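Local atomic coordinates of mRNA interferase (Mycobacterium tuberculosis, PDB entry 6L2A), a protein that probably acts as the toxin of a type II toxin-antitoxin pair, an RNA-cleaving endonuclease of the PemK/MazF family. Residues I11-L16 against L95-G100; V49-P54 against I87-T92; F65-S70 against A108-A113. The protein carries 6 engineered substitutions. All blocks are in the same frame, centred on the assembly; numbering follows the deposited sequence.

Contact 1: residues I11-L16 against L95-G100; sequences IWQVSL and LLRPIG. Engineered in segment 11-16: Ser15 (natural residue Asp).
Trp12 lies as a flat wedge between Pro98 and Leu95. The Pro98 ring fills one face of the indole: its CB stands 3.9 Å from the centroid of the six-membered ring, close to the ring normal, and its CD reaches the far rim at CZ3. On the opposite face Leu95 CD1 sits 4.3 Å from the same centroid, displaced toward the rim, so the indole has a CH-pi contact on each side. CG of Trp12 stands anti to the carbonyl carbon (chi1 -77°), which carries the ring across the neighbouring strand; Trp12 NE1 is hydrogen-bonded to Glu10. Leu95 turns its other methyl, CD2, into the notch between Trp12 CB and Val14, touching Val14 CG1 at 3.6 Å. The face bearing Gln13 is filled differently. Gln13 and Arg97 run side by side in the same direction, the guanidinium lying over Gln13 CB with its plane 31° from the amide. Beside them Ile99 pushes CD1 against Gln13 OE1 at 3.5 Å. The backbone bulges twice. Ile11 O accepts from both Ile99 N (2.7 Å) and Gly100 N (3.2 Å), and Gln13 O takes Leu96 N at 3.0 Å with a weak second bond from Arg97 N. Strand 11-14, flanked on its other edge by strand 28-32, thus pairs antiparallel with strand 95-100 through two classic beta bulges, in keeping with the curled, SH3-like sheet of the PemK/MazF toxins.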
loop_
_atom_site.group_PDB
_atom_site.type_symbol
_atom_site.label_atom_id
_atom_site.label_comp_id
_atom_site.label_asym_id
_atom_site.label_seq_id
_atom_site.Cartn_x
_atom_site.Cartn_y
_atom_site.Cartn_z
ATOM N N ILE A 11 -1.642 16.014 -2.842
ATOM C CA ILE A 11 -0.911 15.939 -1.582
ATOM C C ILE A 11 -1.829 16.446 -0.482
ATOM O O ILE A 11 -2.306 17.586 -0.535
ATOM C CB ILE A 11 0.394 16.745 -1.633
ATOM C CG1 ILE A 11 1.288 16.207 -2.745
ATOM C CG2 ILE A 11 1.115 16.689 -0.289
ATOM C CD1 ILE A 11 2.504 17.031 -2.977
ATOM N N TRP A 12 -2.074 15.600 0.512
ATOM C CA TRP A 12 -2.953 15.916 1.624
ATOM C C TRP A 12 -2.202 15.778 2.939
ATOM O O TRP A 12 -1.320 14.927 3.082
ATOM C CB TRP A 12 -4.177 14.991 1.651
ATOM C CG TRP A 12 -5.228 15.319 0.643
ATOM C CD1 TRP A 12 -5.126 15.217 -0.713
ATOM C CD2 TRP A 12 -6.555 15.784 0.913
ATOM N NE1 TRP A 12 -6.303 15.603 -1.306
ATOM C CE2 TRP A 12 -7.198 15.953 -0.329
ATOM C CE3 TRP A 12 -7.261 16.077 2.085
ATOM C CZ2 TRP A 12 -8.513 16.404 -0.435
ATOM C CZ3 TRP A 12 -8.568 16.526 1.978
ATOM C CH2 TRP A 12 -9.180 16.684 0.728
ATOM N N GLN A 13 -2.560 16.625 3.896
ATOM C CA GLN A 13 -2.193 16.384 5.282
ATOM C C GLN A 13 -3.109 15.299 5.832
ATOM O O GLN A 13 -4.334 15.399 5.718
ATOM C CB GLN A 13 -2.314 17.666 6.105
ATOM C CG GLN A 13 -1.725 17.574 7.505
ATOM C CD GLN A 13 -0.206 17.638 7.513
ATOM O OE1 GLN A 13 0.439 17.623 6.462
ATOM N NE2 GLN A 13 0.372 17.722 8.706
ATOM N N VAL A 14 -2.519 14.245 6.397
ATOM C CA VAL A 14 -3.286 13.087 6.834
ATOM C C VAL A 14 -2.886 12.721 8.255
ATOM O O VAL A 14 -1.785 13.026 8.719
ATOM C CB VAL A 14 -3.102 11.868 5.898
ATOM C CG1 VAL A 14 -3.472 12.227 4.470
ATOM C CG2 VAL A 14 -1.674 11.346 5.968
ATOM N N SER A 15 -3.806 12.057 8.947
ATOM C CA SER A 15 -3.543 11.516 10.273
ATOM C C SER A 15 -3.110 10.062 10.136
ATOM O O SER A 15 -3.875 9.225 9.647
ATOM C CB SER A 15 -4.782 11.629 11.161
ATOM O OG SER A 15 -4.624 10.871 12.346
ATOM N N LEU A 16 -1.885 9.766 10.557
ATOM C CA LEU A 16 -1.372 8.402 10.498
ATOM C C LEU A 16 -1.350 7.770 11.885
ATOM O O LEU A 16 -1.726 6.610 12.055
ATOM C CB LEU A 16 0.030 8.380 9.885
ATOM N N LEU A 95 -8.304 12.060 6.303
ATOM C CA LEU A 95 -7.921 13.149 5.412
ATOM C C LEU A 95 -8.246 14.472 6.090
ATOM O O LEU A 95 -9.410 14.742 6.409
ATOM C CB LEU A 95 -8.652 13.038 4.076
ATOM C CG LEU A 95 -8.105 12.080 3.019
ATOM C CD1 LEU A 95 -8.932 12.187 1.747
ATOM C CD2 LEU A 95 -6.646 12.374 2.730
ATOM N N LEU A 96 -7.224 15.297 6.316
ATOM C CA LEU A 96 -7.390 16.539 7.065
ATOM C C LEU A 96 -7.572 17.741 6.144
ATOM O O LEU A 96 -8.598 18.424 6.209
ATOM C CB LEU A 96 -6.195 16.740 8.005
ATOM C CG LEU A 96 -6.003 15.574 8.984
ATOM C CD1 LEU A 96 -4.722 15.699 9.789
ATOM C CD2 LEU A 96 -7.198 15.433 9.901
ATOM N N ARG A 97 -6.603 18.001 5.267
ATOM C CA ARG A 97 -6.693 19.143 4.369
ATOM C C ARG A 97 -5.793 18.896 3.168
ATOM O O ARG A 97 -4.767 18.221 3.296
ATOM C CB ARG A 97 -6.289 20.444 5.083
ATOM C CG ARG A 97 -4.794 20.584 5.307
ATOM C CD ARG A 97 -4.462 21.653 6.335
ATOM N NE ARG A 97 -3.177 21.380 6.972
ATOM C CZ ARG A 97 -2.000 21.724 6.457
ATOM N NH1 ARG A 97 -1.943 22.362 5.295
ATOM N NH2 ARG A 97 -0.880 21.430 7.104
ATOM N N PRO A 98 -6.158 19.408 1.997
ATOM C CA PRO A 98 -5.267 19.313 0.838
ATOM C C PRO A 98 -4.173 20.365 0.896
ATOM O O PRO A 98 -4.377 21.491 1.355
ATOM C CB PRO A 98 -6.208 19.561 -0.344
ATOM C CG PRO A 98 -7.260 20.458 0.216
ATOM C CD PRO A 98 -7.437 20.056 1.662
ATOM N N ILE A 99 -2.996 19.979 0.413
ATOM C CA ILE A 99 -1.827 20.844 0.413
ATOM C C ILE A 99 -1.435 21.257 -0.999
ATOM O O ILE A 99 -1.075 22.413 -1.236
ATOM C CB ILE A 99 -0.648 20.152 1.133
ATOM C CG1 ILE A 99 -0.992 19.917 2.605
ATOM C CG2 ILE A 99 0.628 20.968 0.998
ATOM C CD1 ILE A 99 0.022 19.065 3.337
ATOM N N GLY A 100 -1.509 20.330 -1.948
ATOM C CA GLY A 100 -1.155 20.617 -3.320
ATOM C C GLY A 100 -1.248 19.389 -4.198
ATOM O O GLY A 100 -2.118 18.537 -3.997
#

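Contact 2: residues V49-P54 against I87-T92; sequences VITVVP and IRSIAT
Thr51 and Ser89 face each other across a non-hydrogen-bonded pair, their hydroxyls side by side on one face of the sheet, OG1 of Thr51 3.0 Å from OG of Ser89. Both hydroxyls have further hydrogen bonds to the second subunit: Thr51 OG1 with His117 there, and Ser89 OG with the carbonyls of Ile87 and Glu85. Thr51 turns its methyl the other way, CG2 anti to the backbone N (chi1 -61° for OG1), and lays it obliquely against Ile87, 3.6 Å from CG1. On the reverse of the sheet Val52 and Ile90 cross at about a right angle, the tip CD1 of Ile90 reaching Val52 CG1 at 4.0 Å. Ile50 and Thr92 also cross nearly perpendicularly, with Thr92 CG2 resting 3.6 Å from Ile50 CG1. Between the two faces, Ile50 with Ile90 and Val52 with Arg88 each form a reciprocal pair of backbone hydrogen bonds, the shortest being Ile90 N to Ile50 O at 2.7 Å. Strand 49-54 is bordered on its other edge by strand 28-32. Helix 36-45 packs on Ile50 and Thr92 at one end, Leu114 of helix 104-117 touches Val53 and Ile87 at the other, and the second subunit meets the face carrying Thr51 and Ser89.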
loop_
_atom_site.group_PDB
_atom_site.type_symbol
_atom_site.label_atom_id
_atom_site.label_comp_id
_atom_site.label_asym_id
_atom_site.label_seq_id
_atom_site.Cartn_x
_atom_site.Cartn_y
_atom_site.Cartn_z
ATOM N N VAL A 49 -11.873 3.747 2.339
ATOM C CA VAL A 49 -10.416 3.725 2.429
ATOM C C VAL A 49 -9.813 4.443 1.231
ATOM O O VAL A 49 -10.234 4.246 0.086
ATOM C CB VAL A 49 -9.887 2.281 2.522
ATOM C CG1 VAL A 49 -10.024 1.751 3.936
ATOM C CG2 VAL A 49 -10.611 1.382 1.535
ATOM N N ILE A 50 -8.822 5.285 1.508
ATOM C CA ILE A 50 -7.941 5.877 0.511
ATOM C C ILE A 50 -6.549 5.318 0.762
ATOM O O ILE A 50 -6.189 5.010 1.901
ATOM C CB ILE A 50 -7.937 7.422 0.590
ATOM C CG1 ILE A 50 -9.370 7.952 0.616
ATOM C CG2 ILE A 50 -7.169 8.036 -0.572
ATOM C CD1 ILE A 50 -10.140 7.682 -0.657
ATOM N N THR A 51 -5.766 5.168 -0.301
ATOM C CA THR A 51 -4.396 4.694 -0.181
ATOM C C THR A 51 -3.451 5.853 -0.460
ATOM O O THR A 51 -3.607 6.556 -1.462
ATOM C CB THR A 51 -4.132 3.528 -1.132
ATOM O OG1 THR A 51 -5.013 2.446 -0.805
ATOM C CG2 THR A 51 -2.702 3.056 -0.996
ATOM N N VAL A 52 -2.489 6.064 0.442
ATOM C CA VAL A 52 -1.600 7.215 0.375
ATOM C C VAL A 52 -0.153 6.764 0.502
ATOM O O VAL A 52 0.152 5.698 1.042
ATOM C CB VAL A 52 -1.921 8.266 1.461
ATOM C CG1 VAL A 52 -3.346 8.780 1.305
ATOM C CG2 VAL A 52 -1.698 7.680 2.851
ATOM N N VAL A 53 0.740 7.609 0.001
ATOM C CA VAL A 53 2.184 7.419 0.117
ATOM C C VAL A 53 2.754 8.569 0.940
ATOM O O VAL A 53 2.705 9.727 0.500
ATOM C CB VAL A 53 2.839 7.331 -1.270
ATOM C CG1 VAL A 53 4.339 7.471 -1.160
ATOM C CG2 VAL A 53 2.475 6.012 -1.936
ATOM N N PRO A 54 3.286 8.306 2.133
ATOM C CA PRO A 54 3.782 9.397 2.978
ATOM C C PRO A 54 4.974 10.104 2.358
ATOM O O PRO A 54 5.736 9.534 1.574
ATOM C CB PRO A 54 4.176 8.690 4.281
ATOM C CG PRO A 54 3.419 7.406 4.266
ATOM C CD PRO A 54 3.325 7.010 2.825
ATOM N N ILE A 87 3.679 2.914 2.067
ATOM C CA ILE A 87 2.303 3.050 1.600
ATOM C C ILE A 87 1.325 2.543 2.655
ATOM O O ILE A 87 1.559 1.520 3.311
ATOM C CB ILE A 87 2.152 2.299 0.265
ATOM C CG1 ILE A 87 0.718 2.357 -0.261
ATOM C CG2 ILE A 87 2.618 0.852 0.403
ATOM C CD1 ILE A 87 0.567 1.711 -1.625
ATOM N N ARG A 88 0.231 3.285 2.847
ATOM C CA ARG A 88 -0.799 2.923 3.812
ATOM C C ARG A 88 -2.174 3.217 3.234
ATOM O O ARG A 88 -2.338 4.079 2.368
ATOM C CB ARG A 88 -0.684 3.690 5.139
ATOM C CG ARG A 88 0.695 4.168 5.528
ATOM C CD ARG A 88 1.402 3.162 6.415
ATOM N NE ARG A 88 2.466 3.794 7.187
ATOM C CZ ARG A 88 2.266 4.440 8.332
ATOM N NH1 ARG A 88 3.288 4.989 8.974
ATOM N NH2 ARG A 88 1.043 4.537 8.836
ATOM N N SER A 89 -3.167 2.503 3.753
ATOM C CA SER A 89 -4.569 2.800 3.500
ATOM C C SER A 89 -5.169 3.423 4.750
ATOM O O SER A 89 -4.969 2.917 5.860
ATOM C CB SER A 89 -5.345 1.543 3.102
ATOM O OG SER A 89 -4.910 1.068 1.840
ATOM N N ILE A 90 -5.891 4.527 4.570
ATOM C CA ILE A 90 -6.469 5.271 5.676
ATOM C C ILE A 90 -7.943 5.507 5.390
ATOM O O ILE A 90 -8.398 5.442 4.247
ATOM C CB ILE A 90 -5.750 6.616 5.912
ATOM C CG1 ILE A 90 -5.807 7.471 4.645
ATOM C CG2 ILE A 90 -4.307 6.385 6.333
ATOM C CD1 ILE A 90 -5.278 8.885 4.832
ATOM N N ALA A 91 -8.689 5.780 6.454
ATOM C CA ALA A 91 -10.065 6.218 6.301
ATOM C C ALA A 91 -10.099 7.641 5.757
ATOM O O ALA A 91 -9.198 8.445 6.008
ATOM C CB ALA A 91 -10.802 6.148 7.639
ATOM N N THR A 92 -11.153 7.951 4.997
ATOM C CA THR A 92 -11.336 9.328 4.548
ATOM C C THR A 92 -11.442 10.280 5.729
ATOM O O THR A 92 -11.077 11.455 5.616
ATOM C CB THR A 92 -12.577 9.449 3.663
ATOM O OG1 THR A 92 -13.737 9.045 4.402
ATOM C CG2 THR A 92 -12.440 8.582 2.425
#

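Contact 3: residues F65-S70 against A108-A113; sequences FQVLLS and AQLDEA
Val67 points its CB from strand 66-69 toward helix 108-113, and its two methyls divide the contact between them. From CB, the branch CG1 stands anti to the backbone N (chi1 -180°) and runs to Gln109, meeting CB at 3.7 Å and the amide NE2 at 3.8 Å. The other branch, CG2, settles against the helix backbone, 3.6 Å from both Gln109 O and Leu110 CA. It also touches Ala113 CB, one turn further on, at 3.8 Å, and more loosely Leu110 CD1. Ala113 brings its methyl down beside the strand as well, its CB 3.7 Å from Phe65 C. The Gln109 chain, extended beyond CG, carries its amide along the strand, where one water bridges the two segments: it accepts from Gln109 NE2 and donates to Leu68 O, both at 2.6 Å. No direct hydrogen bond joins 65-70 to 108-113, though Ser70 N is held by Glu106 of the same helix; strand and helix run nearly antiparallel with axes 7.7 Å apart. Arg8 forms a salt bridge with Asp111, whose CB points away from the strand. Strand 66-69 pairs with strand 80-83 in the sheet, while Leu110 continues past Val67 onto Val31 of strand 28-32, placing helix 104-117 against the curled sheet.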
loop_
_atom_site.group_PDB
_atom_site.type_symbol
_atom_site.label_atom_id
_atom_site.label_comp_id
_atom_site.label_asym_id
_atom_site.label_seq_id
_atom_site.Cartn_x
_atom_site.Cartn_y
_atom_site.Cartn_z
ATOM N N PHE A 65 12.638 3.213 -4.833
ATOM C CA PHE A 65 11.254 3.096 -4.402
ATOM C C PHE A 65 10.740 4.386 -3.777
ATOM O O PHE A 65 9.714 4.371 -3.088
ATOM C CB PHE A 65 11.097 1.924 -3.429
ATOM C CG PHE A 65 12.161 1.862 -2.369
ATOM C CD1 PHE A 65 12.014 2.555 -1.179
ATOM C CD2 PHE A 65 13.303 1.102 -2.560
ATOM C CE1 PHE A 65 12.989 2.495 -0.201
ATOM C CE2 PHE A 65 14.283 1.038 -1.584
ATOM C CZ PHE A 65 14.124 1.734 -0.404
ATOM N N GLN A 66 11.442 5.497 -3.997
ATOM C CA GLN A 66 11.052 6.810 -3.513
ATOM C C GLN A 66 11.206 7.807 -4.652
ATOM O O GLN A 66 11.966 7.580 -5.597
ATOM C CB GLN A 66 11.896 7.234 -2.301
ATOM C CG GLN A 66 11.939 6.188 -1.192
ATOM C CD GLN A 66 13.014 6.472 -0.160
ATOM O OE1 GLN A 66 14.012 7.127 -0.453
ATOM N NE2 GLN A 66 12.817 5.966 1.054
ATOM N N VAL A 67 10.472 8.916 -4.570
ATOM C CA VAL A 67 10.424 9.895 -5.654
ATOM C C VAL A 67 10.638 11.288 -5.080
ATOM O O VAL A 67 9.896 11.720 -4.190
ATOM C CB VAL A 67 9.097 9.835 -6.431
ATOM C CG1 VAL A 67 9.094 10.872 -7.548
ATOM C CG2 VAL A 67 8.875 8.441 -7.002
ATOM N N LEU A 68 11.634 11.998 -5.604
ATOM C CA LEU A 68 11.870 13.381 -5.213
ATOM C C LEU A 68 10.742 14.272 -5.724
ATOM O O LEU A 68 10.415 14.254 -6.916
ATOM C CB LEU A 68 13.215 13.856 -5.764
ATOM C CG LEU A 68 13.584 15.335 -5.611
ATOM C CD1 LEU A 68 13.875 15.674 -4.162
ATOM C CD2 LEU A 68 14.771 15.680 -6.494
ATOM N N LEU A 69 10.143 15.047 -4.821
ATOM C CA LEU A 69 9.045 15.950 -5.151
ATOM C C LEU A 69 9.522 17.389 -4.990
ATOM O O LEU A 69 9.863 17.812 -3.881
ATOM C CB LEU A 69 7.829 15.683 -4.263
ATOM C CG LEU A 69 7.263 14.260 -4.285
ATOM C CD1 LEU A 69 6.100 14.122 -3.312
ATOM C CD2 LEU A 69 6.837 13.880 -5.695
ATOM N N SER A 70 9.536 18.135 -6.092
ATOM C CA SER A 70 10.041 19.503 -6.069
ATOM C C SER A 70 9.075 20.439 -5.350
ATOM O O SER A 70 7.854 20.333 -5.497
ATOM C CB SER A 70 10.284 20.002 -7.494
ATOM O OG SER A 70 9.989 21.384 -7.604
ATOM N N ALA A 108 4.058 9.816 -12.635
ATOM C CA ALA A 108 4.570 8.705 -13.429
ATOM C C ALA A 108 5.785 8.071 -12.762
ATOM O O ALA A 108 5.934 6.843 -12.759
ATOM C CB ALA A 108 4.915 9.178 -14.842
ATOM N N GLN A 109 6.665 8.896 -12.189
ATOM C CA GLN A 109 7.776 8.363 -11.409
ATOM C C GLN A 109 7.273 7.582 -10.201
ATOM O O GLN A 109 7.808 6.517 -9.874
ATOM C CB GLN A 109 8.700 9.494 -10.962
ATOM C CG GLN A 109 9.696 9.948 -12.017
ATOM C CD GLN A 109 10.658 10.990 -11.483
ATOM O OE1 GLN A 109 11.873 10.788 -11.479
ATOM N NE2 GLN A 109 10.116 12.114 -11.027
ATOM N N LEU A 110 6.243 8.097 -9.525
ATOM C CA LEU A 110 5.684 7.382 -8.384
ATOM C C LEU A 110 5.039 6.070 -8.809
ATOM O O LEU A 110 5.091 5.088 -8.061
ATOM C CB LEU A 110 4.676 8.265 -7.649
ATOM C CG LEU A 110 4.122 7.741 -6.325
ATOM C CD1 LEU A 110 5.244 7.243 -5.416
ATOM C CD2 LEU A 110 3.332 8.843 -5.640
ATOM N N ASP A 111 4.436 6.027 -10.002
ATOM C CA ASP A 111 3.930 4.759 -10.520
ATOM C C ASP A 111 5.047 3.728 -10.626
ATOM O O ASP A 111 4.866 2.564 -10.248
ATOM C CB ASP A 111 3.271 4.956 -11.886
ATOM C CG ASP A 111 2.010 5.795 -11.818
ATOM O OD1 ASP A 111 1.482 6.011 -10.705
ATOM O OD2 ASP A 111 1.535 6.226 -12.890
ATOM N N GLU A 112 6.211 4.139 -11.136
ATOM C CA GLU A 112 7.327 3.208 -11.273
ATOM C C GLU A 112 7.870 2.789 -9.914
ATOM O O GLU A 112 8.234 1.623 -9.718
ATOM C CB GLU A 112 8.429 3.834 -12.127
ATOM C CG GLU A 112 8.063 3.968 -13.592
ATOM C CD GLU A 112 7.835 2.623 -14.251
ATOM O OE1 GLU A 112 8.726 1.754 -14.154
ATOM O OE2 GLU A 112 6.763 2.434 -14.863
ATOM N N ALA A 113 7.935 3.724 -8.962
ATOM C CA ALA A 113 8.403 3.384 -7.621
ATOM C C ALA A 113 7.448 2.415 -6.936
ATOM O O ALA A 113 7.881 1.507 -6.216
ATOM C CB ALA A 113 8.574 4.653 -6.788
HETATM O O HOH W 1 11.388 13.554 -9.277
#

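Contacts 1 and 2 adjoin, their centres 10 Å apart: Ile90 CD1 lies 3.8 Å from Val14 CG1 and 4.3 Å from Leu95 CD2, so the apolar side chains of both pairings merge. Strand 88-91 of contact 2 leads directly along the chain to strand 95-101 of contact 1. Contact 3 lies on the other side of the chain's centre, about 18 Å from contact 1 and about 17 Å from contact 2 between centres, and touches neither. Helix 104-117, which follows strand 95-101, is the helix of contact 3. Of the three, contact 2 is the one most engaged with the second subunit; contact 1 meets no other chain of the dimer.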